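Local coordinates for S-M checkpoint control protein rad4 (Schizosaccharomyces pombe, PDB 4BMD) that acts in DNA replication and the S–M checkpoint as a BRCT-repeat adaptor that engages phosphorylated sites of a crb2 dimer, at residues K11-F23 and E74-I86. Numbering follows the deposited sequence.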
ATOM      1  N   LYS A  11      -2.372   3.669  26.367  1.00 86.95           N
ATOM      2  CA  LYS A  11      -2.187   2.804  25.209  1.00 72.32           C
ATOM      3  C   LYS A  11      -2.724   3.478  23.950  1.00 78.56           C
ATOM      4  O   LYS A  11      -3.593   4.347  24.025  1.00 75.69           O
ATOM      5  CB  LYS A  11      -2.879   1.458  25.430  1.00 75.40           C
ATOM      6  CG  LYS A  11      -2.629   0.849  26.804  1.00 70.67           C
ATOM      7  CD  LYS A  11      -1.146   0.627  27.062  1.00 75.25           C
ATOM      8  CE  LYS A  11      -0.599  -0.518  26.226  1.00 70.65           C
ATOM      9  NZ  LYS A  11      -1.201  -1.826  26.616  1.00 75.87           N
ATOM     10  N   LEU A  12      -2.205   3.074  22.794  1.00 86.22           N
ATOM     11  CA  LEU A  12      -2.570   3.704  21.528  1.00 82.17           C
ATOM     12  C   LEU A  12      -4.000   3.383  21.101  1.00 72.67           C
ATOM     13  O   LEU A  12      -4.763   4.277  20.736  1.00 70.07           O
ATOM     14  CB  LEU A  12      -1.590   3.300  20.423  1.00 67.38           C
ATOM     15  CG  LEU A  12      -1.841   3.921  19.047  1.00 78.66           C
ATOM     16  CD1 LEU A  12      -1.757   5.440  19.115  1.00 71.90           C
ATOM     17  CD2 LEU A  12      -0.866   3.373  18.017  1.00 67.33           C
ATOM     18  N   PHE A  13      -4.356   2.103  21.147  1.00 68.68           N
ATOM     19  CA  PHE A  13      -5.676   1.662  20.711  1.00 65.23           C
ATOM     20  C   PHE A  13      -6.647   1.516  21.878  1.00 70.13           C
ATOM     21  O   PHE A  13      -7.488   0.618  21.887  1.00 70.58           O
ATOM     22  CB  PHE A  13      -5.566   0.342  19.943  1.00 59.78           C
ATOM     23  CG  PHE A  13      -4.824   0.458  18.643  1.00 61.64           C
ATOM     24  CD1 PHE A  13      -4.990   1.569  17.832  1.00 56.16           C
ATOM     25  CD2 PHE A  13      -3.951  -0.540  18.236  1.00 64.64           C
ATOM     26  CE1 PHE A  13      -4.305   1.681  16.635  1.00 51.82           C
ATOM     27  CE2 PHE A  13      -3.263  -0.433  17.040  1.00 52.07           C
ATOM     28  CZ  PHE A  13      -3.441   0.679  16.239  1.00 54.24           C
ATOM     29  N   LYS A  14      -6.529   2.405  22.859  1.00 77.47           N
ATOM     30  CA  LYS A  14      -7.404   2.381  24.024  1.00 71.51           C
ATOM     31  C   LYS A  14      -8.845   2.690  23.631  1.00 73.97           C
ATOM     32  O   LYS A  14      -9.094   3.546  22.781  1.00 67.63           O
ATOM     33  CB  LYS A  14      -6.922   3.379  25.078  1.00 67.29           C
ATOM     34  N   ASN A  15      -9.783   1.976  24.252  1.00 72.44           N
ATOM     35  CA  ASN A  15     -11.216   2.155  24.007  1.00 73.17           C
ATOM     36  C   ASN A  15     -11.636   1.895  22.561  1.00 75.44           C
ATOM     37  O   ASN A  15     -12.665   2.397  22.104  1.00 69.36           O
ATOM     38  CB  ASN A  15     -11.680   3.547  24.451  1.00 83.49           C
ATOM     39  CG  ASN A  15     -11.373   3.826  25.909  1.00 88.10           C
ATOM     40  OD1 ASN A  15     -11.347   2.915  26.737  1.00 86.27           O
ATOM     41  ND2 ASN A  15     -11.138   5.093  26.231  1.00 95.03           N
ATOM     42  N   LEU A  16     -10.841   1.104  21.847  1.00 68.90           N
ATOM     43  CA  LEU A  16     -11.152   0.758  20.464  1.00 53.29           C
ATOM     44  C   LEU A  16     -11.376  -0.742  20.306  1.00 57.99           C
ATOM     45  O   LEU A  16     -10.593  -1.555  20.799  1.00 52.98           O
ATOM     46  CB  LEU A  16     -10.036   1.220  19.524  1.00 52.84           C
ATOM     47  CG  LEU A  16      -9.812   2.727  19.389  1.00 56.47           C
ATOM     48  CD1 LEU A  16      -8.758   3.014  18.331  1.00 51.81           C
ATOM     49  CD2 LEU A  16     -11.113   3.440  19.060  1.00 47.61           C
ATOM     50  N   THR A  17     -12.452  -1.102  19.615  1.00 55.39           N
ATOM     51  CA  THR A  17     -12.751  -2.503  19.347  1.00 49.63           C
ATOM     52  C   THR A  17     -12.612  -2.794  17.856  1.00 49.83           C
ATOM     53  O   THR A  17     -13.126  -2.051  17.017  1.00 43.57           O
ATOM     54  CB  THR A  17     -14.168  -2.881  19.814  1.00 43.52           C
ATOM     55  OG1 THR A  17     -14.371  -2.415  21.154  1.00 59.98           O
ATOM     56  CG2 THR A  17     -14.360  -4.390  19.771  1.00 48.78           C
ATOM     57  N   PHE A  18     -11.912  -3.875  17.532  1.00 43.52           N
ATOM     58  CA  PHE A  18     -11.633  -4.217  16.143  1.00 39.35           C
ATOM     59  C   PHE A  18     -12.314  -5.512  15.716  1.00 44.58           C
ATOM     60  O   PHE A  18     -12.491  -6.431  16.516  1.00 46.21           O
ATOM     61  CB  PHE A  18     -10.122  -4.322  15.912  1.00 39.07           C
ATOM     62  CG  PHE A  18      -9.387  -3.028  16.120  1.00 49.73           C
ATOM     63  CD1 PHE A  18      -8.919  -2.675  17.375  1.00 49.48           C
ATOM     64  CD2 PHE A  18      -9.165  -2.166  15.059  1.00 47.24           C
ATOM     65  CE1 PHE A  18      -8.243  -1.485  17.568  1.00 54.61           C
ATOM     66  CE2 PHE A  18      -8.489  -0.975  15.247  1.00 42.49           C
ATOM     67  CZ  PHE A  18      -8.028  -0.633  16.503  1.00 47.91           C
ATOM     68  N   TYR A  19     -12.690  -5.571  14.443  1.00 41.52           N
ATOM     69  CA  TYR A  19     -13.307  -6.755  13.861  1.00 37.04           C
ATOM     70  C   TYR A  19     -12.439  -7.263  12.713  1.00 41.29           C
ATOM     71  O   TYR A  19     -12.314  -6.603  11.682  1.00 41.62           O
ATOM     72  CB  TYR A  19     -14.715  -6.421  13.367  1.00 30.03           C
ATOM     73  CG  TYR A  19     -15.390  -7.507  12.555  1.00 39.86           C
ATOM     74  CD1 TYR A  19     -16.114  -8.517  13.174  1.00 35.37           C
ATOM     75  CD2 TYR A  19     -15.324  -7.506  11.166  1.00 40.31           C
ATOM     76  CE1 TYR A  19     -16.741  -9.504  12.434  1.00 38.92           C
ATOM     77  CE2 TYR A  19     -15.946  -8.488  10.419  1.00 38.26           C
ATOM     78  CZ  TYR A  19     -16.653  -9.485  11.057  1.00 42.75           C
ATOM     79  OH  TYR A  19     -17.275 -10.463  10.312  1.00 41.28           O
ATOM     80  N   LEU A  20     -11.837  -8.434  12.901  1.00 40.55           N
ATOM     81  CA  LEU A  20     -10.935  -9.002  11.905  1.00 32.46           C
ATOM     82  C   LEU A  20     -11.694  -9.913  10.945  1.00 38.29           C
ATOM     83  O   LEU A  20     -12.316 -10.888  11.364  1.00 46.19           O
ATOM     84  CB  LEU A  20      -9.809  -9.776  12.590  1.00 33.35           C
ATOM     85  CG  LEU A  20      -9.136  -9.070  13.771  1.00 35.51           C
ATOM     86  CD1 LEU A  20      -8.017  -9.929  14.342  1.00 50.44           C
ATOM     87  CD2 LEU A  20      -8.613  -7.698  13.368  1.00 37.94           C
ATOM     88  N   TYR A  21     -11.631  -9.596   9.656  1.00 34.27           N
ATOM     89  CA  TYR A  21     -12.423 -10.304   8.656  1.00 38.02           C
ATOM     90  C   TYR A  21     -11.591 -11.202   7.743  1.00 44.43           C
ATOM     91  O   TYR A  21     -10.672 -10.736   7.074  1.00 46.41           O
ATOM     92  CB  TYR A  21     -13.221  -9.306   7.814  1.00 32.10           C
ATOM     93  CG  TYR A  21     -14.048  -9.942   6.722  1.00 41.23           C
ATOM     94  CD1 TYR A  21     -15.255 -10.568   7.012  1.00 37.36           C
ATOM     95  CD2 TYR A  21     -13.628  -9.906   5.398  1.00 34.20           C
ATOM     96  CE1 TYR A  21     -16.017 -11.146   6.015  1.00 31.04           C
ATOM     97  CE2 TYR A  21     -14.385 -10.479   4.393  1.00 41.06           C
ATOM     98  CZ  TYR A  21     -15.577 -11.099   4.707  1.00 44.66           C
ATOM     99  OH  TYR A  21     -16.332 -11.673   3.709  1.00 50.33           O
ATOM    100  N   GLU A  22     -11.933 -12.488   7.725  1.00 39.89           N
ATOM    101  CA  GLU A  22     -11.320 -13.473   6.830  1.00 34.46           C
ATOM    102  C   GLU A  22      -9.794 -13.538   6.879  1.00 36.72           C
ATOM    103  O   GLU A  22      -9.143 -13.730   5.853  1.00 48.13           O
ATOM    104  CB  GLU A  22     -11.791 -13.266   5.388  1.00 44.04           C
ATOM    105  CG  GLU A  22     -13.242 -13.651   5.151  1.00 52.86           C
ATOM    106  CD  GLU A  22     -13.516 -15.109   5.458  1.00 64.96           C
ATOM    107  OE1 GLU A  22     -13.028 -15.979   4.705  1.00 74.60           O
ATOM    108  OE2 GLU A  22     -14.219 -15.387   6.453  1.00 66.24           O
ATOM    109  N   PHE A  23      -9.226 -13.379   8.069  1.00 31.52           N
ATOM    110  CA  PHE A  23      -7.797 -13.588   8.252  1.00 42.01           C
ATOM    111  C   PHE A  23      -7.527 -15.068   8.503  1.00 51.17           C
ATOM    112  O   PHE A  23      -8.336 -15.750   9.131  1.00 50.49           O
ATOM    113  CB  PHE A  23      -7.270 -12.755   9.421  1.00 38.12           C
ATOM    114  CG  PHE A  23      -6.982 -11.325   9.067  1.00 47.85           C
ATOM    115  CD1 PHE A  23      -5.746 -10.960   8.557  1.00 44.94           C
ATOM    116  CD2 PHE A  23      -7.940 -10.342   9.255  1.00 42.02           C
ATOM    117  CE1 PHE A  23      -5.473  -9.645   8.233  1.00 47.18           C
ATOM    118  CE2 PHE A  23      -7.673  -9.024   8.935  1.00 39.91           C
ATOM    119  CZ  PHE A  23      -6.439  -8.674   8.424  1.00 49.04           C
ATOM    120  N   GLU A  74      -4.743  -4.280   7.368  1.00 36.89           N
ATOM    121  CA  GLU A  74      -3.835  -4.422   8.504  1.00 41.90           C
ATOM    122  C   GLU A  74      -2.668  -3.437   8.444  1.00 43.88           C
ATOM    123  O   GLU A  74      -2.041  -3.149   9.463  1.00 53.98           O
ATOM    124  CB  GLU A  74      -3.314  -5.859   8.630  1.00 37.46           C
ATOM    125  CG  GLU A  74      -2.247  -6.247   7.620  1.00 36.64           C
ATOM    126  CD  GLU A  74      -2.818  -6.940   6.399  1.00 48.73           C
ATOM    127  OE1 GLU A  74      -3.921  -6.559   5.952  1.00 38.68           O
ATOM    128  OE2 GLU A  74      -2.163  -7.873   5.890  1.00 47.70           O
ATOM    129  N   TRP A  75      -2.387  -2.917   7.254  1.00 40.67           N
ATOM    130  CA  TRP A  75      -1.306  -1.950   7.085  1.00 43.45           C
ATOM    131  C   TRP A  75      -1.639  -0.624   7.762  1.00 43.62           C
ATOM    132  O   TRP A  75      -0.745   0.159   8.086  1.00 46.90           O
ATOM    133  CB  TRP A  75      -0.988  -1.743   5.602  1.00 38.40           C
ATOM    134  CG  TRP A  75      -0.290  -2.914   4.976  1.00 37.82           C
ATOM    135  CD1 TRP A  75       0.218  -4.004   5.621  1.00 38.46           C
ATOM    136  CD2 TRP A  75      -0.024  -3.112   3.582  1.00 32.41           C
ATOM    137  NE1 TRP A  75       0.784  -4.869   4.716  1.00 41.60           N
ATOM    138  CE2 TRP A  75       0.649  -4.345   3.457  1.00 42.62           C
ATOM    139  CE3 TRP A  75      -0.290  -2.369   2.428  1.00 34.89           C
ATOM    140  CZ2 TRP A  75       1.059  -4.850   2.225  1.00 34.81           C
ATOM    141  CZ3 TRP A  75       0.118  -2.872   1.206  1.00 33.76           C
ATOM    142  CH2 TRP A  75       0.786  -4.100   1.114  1.00 33.92           C
ATOM    143  N   TRP A  76      -2.929  -0.379   7.974  1.00 37.90           N
ATOM    144  CA  TRP A  76      -3.377   0.794   8.714  1.00 39.65           C
ATOM    145  C   TRP A  76      -2.923   0.686  10.166  1.00 47.28           C
ATOM    146  O   TRP A  76      -2.528   1.677  10.780  1.00 44.14           O
ATOM    147  CB  TRP A  76      -4.900   0.917   8.642  1.00 37.03           C
ATOM    148  CG  TRP A  76      -5.473   2.037   9.463  1.00 39.63           C
ATOM    149  CD1 TRP A  76      -5.745   3.307   9.043  1.00 41.63           C
ATOM    150  CD2 TRP A  76      -5.853   1.983  10.845  1.00 37.71           C
ATOM    151  NE1 TRP A  76      -6.267   4.046  10.076  1.00 42.54           N
ATOM    152  CE2 TRP A  76      -6.343   3.257  11.193  1.00 40.67           C
ATOM    153  CE3 TRP A  76      -5.824   0.980  11.821  1.00 45.14           C
ATOM    154  CZ2 TRP A  76      -6.800   3.556  12.476  1.00 45.29           C
ATOM    155  CZ3 TRP A  76      -6.278   1.279  13.093  1.00 42.57           C
ATOM    156  CH2 TRP A  76      -6.759   2.556  13.409  1.00 40.72           C
ATOM    157  N   ILE A  77      -2.984  -0.527  10.706  1.00 44.55           N
ATOM    158  CA  ILE A  77      -2.529  -0.791  12.064  1.00 54.09           C
ATOM    159  C   ILE A  77      -1.026  -0.573  12.167  1.00 59.54           C
ATOM    160  O   ILE A  77      -0.543   0.062  13.104  1.00 57.51           O
ATOM    161  CB  ILE A  77      -2.856  -2.233  12.494  1.00 43.15           C
ATOM    162  CG1 ILE A  77      -4.356  -2.504  12.363  1.00 44.21           C
ATOM    163  CG2 ILE A  77      -2.384  -2.487  13.918  1.00 43.06           C
ATOM    164  CD1 ILE A  77      -4.747  -3.932  12.675  1.00 35.21           C
ATOM    165  N   GLU A  78      -0.294  -1.103  11.190  1.00 56.15           N
ATOM    166  CA  GLU A  78       1.159  -0.975  11.155  1.00 51.54           C
ATOM    167  C   GLU A  78       1.589   0.483  11.042  1.00 50.70           C
ATOM    168  O   GLU A  78       2.573   0.897  11.656  1.00 56.85           O
ATOM    169  CB  GLU A  78       1.737  -1.787   9.996  1.00 45.80           C
ATOM    170  CG  GLU A  78       1.393  -3.267  10.045  1.00 43.73           C
ATOM    171  CD  GLU A  78       1.949  -4.035   8.862  1.00 52.90           C
ATOM    172  OE1 GLU A  78       2.708  -3.441   8.067  1.00 58.71           O
ATOM    173  OE2 GLU A  78       1.625  -5.235   8.726  1.00 45.23           O
ATOM    174  N   ARG A  79       0.849   1.260  10.257  1.00 45.75           N
ATOM    175  CA  ARG A  79       1.134   2.683  10.107  1.00 53.05           C
ATOM    176  C   ARG A  79       0.886   3.429  11.409  1.00 61.54           C
ATOM    177  O   ARG A  79       1.630   4.343  11.760  1.00 66.35           O
ATOM    178  CB  ARG A  79       0.287   3.293   8.987  1.00 52.37           C
ATOM    179  CG  ARG A  79       0.802   3.006   7.587  1.00 55.55           C
ATOM    180  CD  ARG A  79      -0.036   3.720   6.542  1.00 55.26           C
ATOM    181  NE  ARG A  79      -0.176   5.145   6.834  1.00 60.30           N
ATOM    182  CZ  ARG A  79       0.667   6.080   6.410  1.00 63.63           C
ATOM    183  NH1 ARG A  79       1.718   5.745   5.673  1.00 71.02           N
ATOM    184  NH2 ARG A  79       0.462   7.352   6.723  1.00 58.28           N
ATOM    185  N   CYS A  80      -0.163   3.032  12.122  1.00 64.99           N
ATOM    186  CA  CYS A  80      -0.506   3.655  13.394  1.00 66.55           C
ATOM    187  C   CYS A  80       0.580   3.440  14.442  1.00 63.59           C
ATOM    188  O   CYS A  80       0.836   4.314  15.268  1.00 65.41           O
ATOM    189  CB  CYS A  80      -1.849   3.131  13.910  1.00 63.58           C
ATOM    190  SG  CYS A  80      -3.295   3.814  13.064  1.00 61.30           S
ATOM    191  N   LEU A  81       1.218   2.276  14.401  1.00 63.83           N
ATOM    192  CA  LEU A  81       2.275   1.951  15.352  1.00 70.56           C
ATOM    193  C   LEU A  81       3.600   2.599  14.958  1.00 78.04           C
ATOM    194  O   LEU A  81       4.395   2.976  15.820  1.00 84.41           O
ATOM    195  CB  LEU A  81       2.450   0.435  15.455  1.00 65.48           C
ATOM    196  CG  LEU A  81       1.217  -0.376  15.851  1.00 67.53           C
ATOM    197  CD1 LEU A  81       1.560  -1.854  15.908  1.00 59.64           C
ATOM    198  CD2 LEU A  81       0.656   0.100  17.183  1.00 56.01           C
ATOM    199  N   TYR A  82       3.828   2.721  13.655  1.00 77.30           N
ATOM    200  CA  TYR A  82       5.073   3.278  13.135  1.00 66.50           C
ATOM    201  C   TYR A  82       5.230   4.746  13.516  1.00 70.07           C
ATOM    202  O   TYR A  82       6.316   5.185  13.896  1.00 94.33           O
ATOM    203  CB  TYR A  82       5.130   3.120  11.614  1.00 68.65           C
ATOM    204  CG  TYR A  82       6.479   3.440  11.003  1.00 68.08           C
ATOM    205  CD1 TYR A  82       7.442   2.452  10.843  1.00 69.72           C
ATOM    206  CD2 TYR A  82       6.785   4.728  10.579  1.00 75.41           C
ATOM    207  CE1 TYR A  82       8.674   2.737  10.284  1.00 71.76           C
ATOM    208  CE2 TYR A  82       8.014   5.023  10.018  1.00 74.94           C
ATOM    209  CZ  TYR A  82       8.955   4.023   9.872  1.00 80.50           C
ATOM    210  OH  TYR A  82      10.180   4.311   9.315  1.00 80.75           O
ATOM    211  N   TYR A  83       4.141   5.502  13.416  1.00 66.20           N
ATOM    212  CA  TYR A  83       4.169   6.926  13.730  1.00 69.77           C
ATOM    213  C   TYR A  83       3.529   7.214  15.086  1.00 83.32           C
ATOM    214  O   TYR A  83       3.421   8.371  15.497  1.00 86.61           O
ATOM    215  CB  TYR A  83       3.478   7.732  12.629  1.00 61.13           C
ATOM    216  CG  TYR A  83       4.092   7.539  11.260  1.00 79.57           C
ATOM    217  CD1 TYR A  83       5.186   8.292  10.856  1.00 88.85           C
ATOM    218  CD2 TYR A  83       3.580   6.599  10.375  1.00 79.57           C
ATOM    219  CE1 TYR A  83       5.751   8.118   9.606  1.00 82.56           C
ATOM    220  CE2 TYR A  83       4.137   6.418   9.124  1.00 70.52           C
ATOM    221  CZ  TYR A  83       5.223   7.180   8.745  1.00 80.69           C
ATOM    222  OH  TYR A  83       5.780   7.002   7.500  1.00 76.23           O
ATOM    223  N   LYS A  84       3.110   6.151  15.767  1.00 84.34           N
ATOM    224  CA  LYS A  84       2.548   6.240  17.117  1.00 82.99           C
ATOM    225  C   LYS A  84       1.367   7.205  17.240  1.00 83.03           C
ATOM    226  O   LYS A  84       1.295   7.993  18.183  1.00 91.39           O
ATOM    227  CB  LYS A  84       3.639   6.584  18.137  1.00 91.05           C
ATOM    228  CG  LYS A  84       4.645   5.464  18.360  1.00 90.36           C
ATOM    229  CD  LYS A  84       5.731   5.874  19.342  1.00 98.76           C
ATOM    230  CE  LYS A  84       6.615   6.968  18.765  1.00110.96           C
ATOM    231  NZ  LYS A  84       7.336   6.512  17.544  1.00104.41           N
ATOM    232  N   LYS A  85       0.446   7.134  16.283  1.00 80.58           N
ATOM    233  CA  LYS A  85      -0.786   7.916  16.341  1.00 79.29           C
ATOM    234  C   LYS A  85      -1.863   7.299  15.454  1.00 75.55           C
ATOM    235  O   LYS A  85      -1.588   6.392  14.670  1.00 62.13           O
ATOM    236  CB  LYS A  85      -0.537   9.375  15.948  1.00 72.11           C
ATOM    237  CG  LYS A  85      -0.212   9.592  14.481  1.00 68.14           C
ATOM    238  CD  LYS A  85      -0.096  11.078  14.173  1.00 91.37           C
ATOM    239  CE  LYS A  85       0.164  11.327  12.697  1.00 95.90           C
ATOM    240  NZ  LYS A  85       0.251  12.781  12.385  1.00 75.30           N
ATOM    241  N   ILE A  86      -3.089   7.794  15.581  1.00 71.83           N
ATOM    242  CA  ILE A  86      -4.214   7.248  14.830  1.00 67.00           C
ATOM    243  C   ILE A  86      -4.540   8.085  13.596  1.00 68.46           C
ATOM    244  O   ILE A  86      -4.983   9.228  13.704  1.00 66.18           O
ATOM    245  CB  ILE A  86      -5.472   7.122  15.711  1.00 67.31           C
ATOM    246  CG1 ILE A  86      -5.199   6.186  16.891  1.00 64.28           C
ATOM    247  CG2 ILE A  86      -6.650   6.620  14.891  1.00 66.83           C
ATOM    248  CD1 ILE A  86      -6.379   6.009  17.818  1.00 75.81           C
TER
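F13 projects its ring from the loop before strand 17-20 onto helix 74-82, in the third BRCT repeat of the protein. CG stands anti to the carbonyl carbon (chi1 -66°), which carries the outer ring atoms over to the helix. CB and CG stay on the loop side; farther out, CE2 meets CG2 of I77 at 3.8 Å and CD2 of L81 at 4.0 Å. The tip, CZ, rests on CB of C80 at 3.7 Å, that carbon coming in at the ring edge. CE1 lies 3.9 Å from the same CB and 4.1 Å from CZ3 of W76. The rings of F13 and W76 (six-membered) lie near parallel (19°) but slid past each other, barely overlapping. F18 from the strand meets W76 CZ3 through CE2, at 3.8 Å, and its CZ covers one face of F13 near the rim; CD2 of L12 covers the opposite face, also near the rim. That methyl lies 3.7 Å from CD2 of L81 and 3.4 Å from the carbonyl O of C80, while L16 and I86 touch tip to tip through their CD1 methyls. Replacing F13 with an alanine would probably open a gap between I77, C80 and W76 and leave the F18 ring freer to turn. L35 of helix 25-36 also touches F13 and F18. With apolar carbon making nearly all these contacts, shape and burial, more than polar pairing, probably hold helix 74-82 against this loop and strand 17-20.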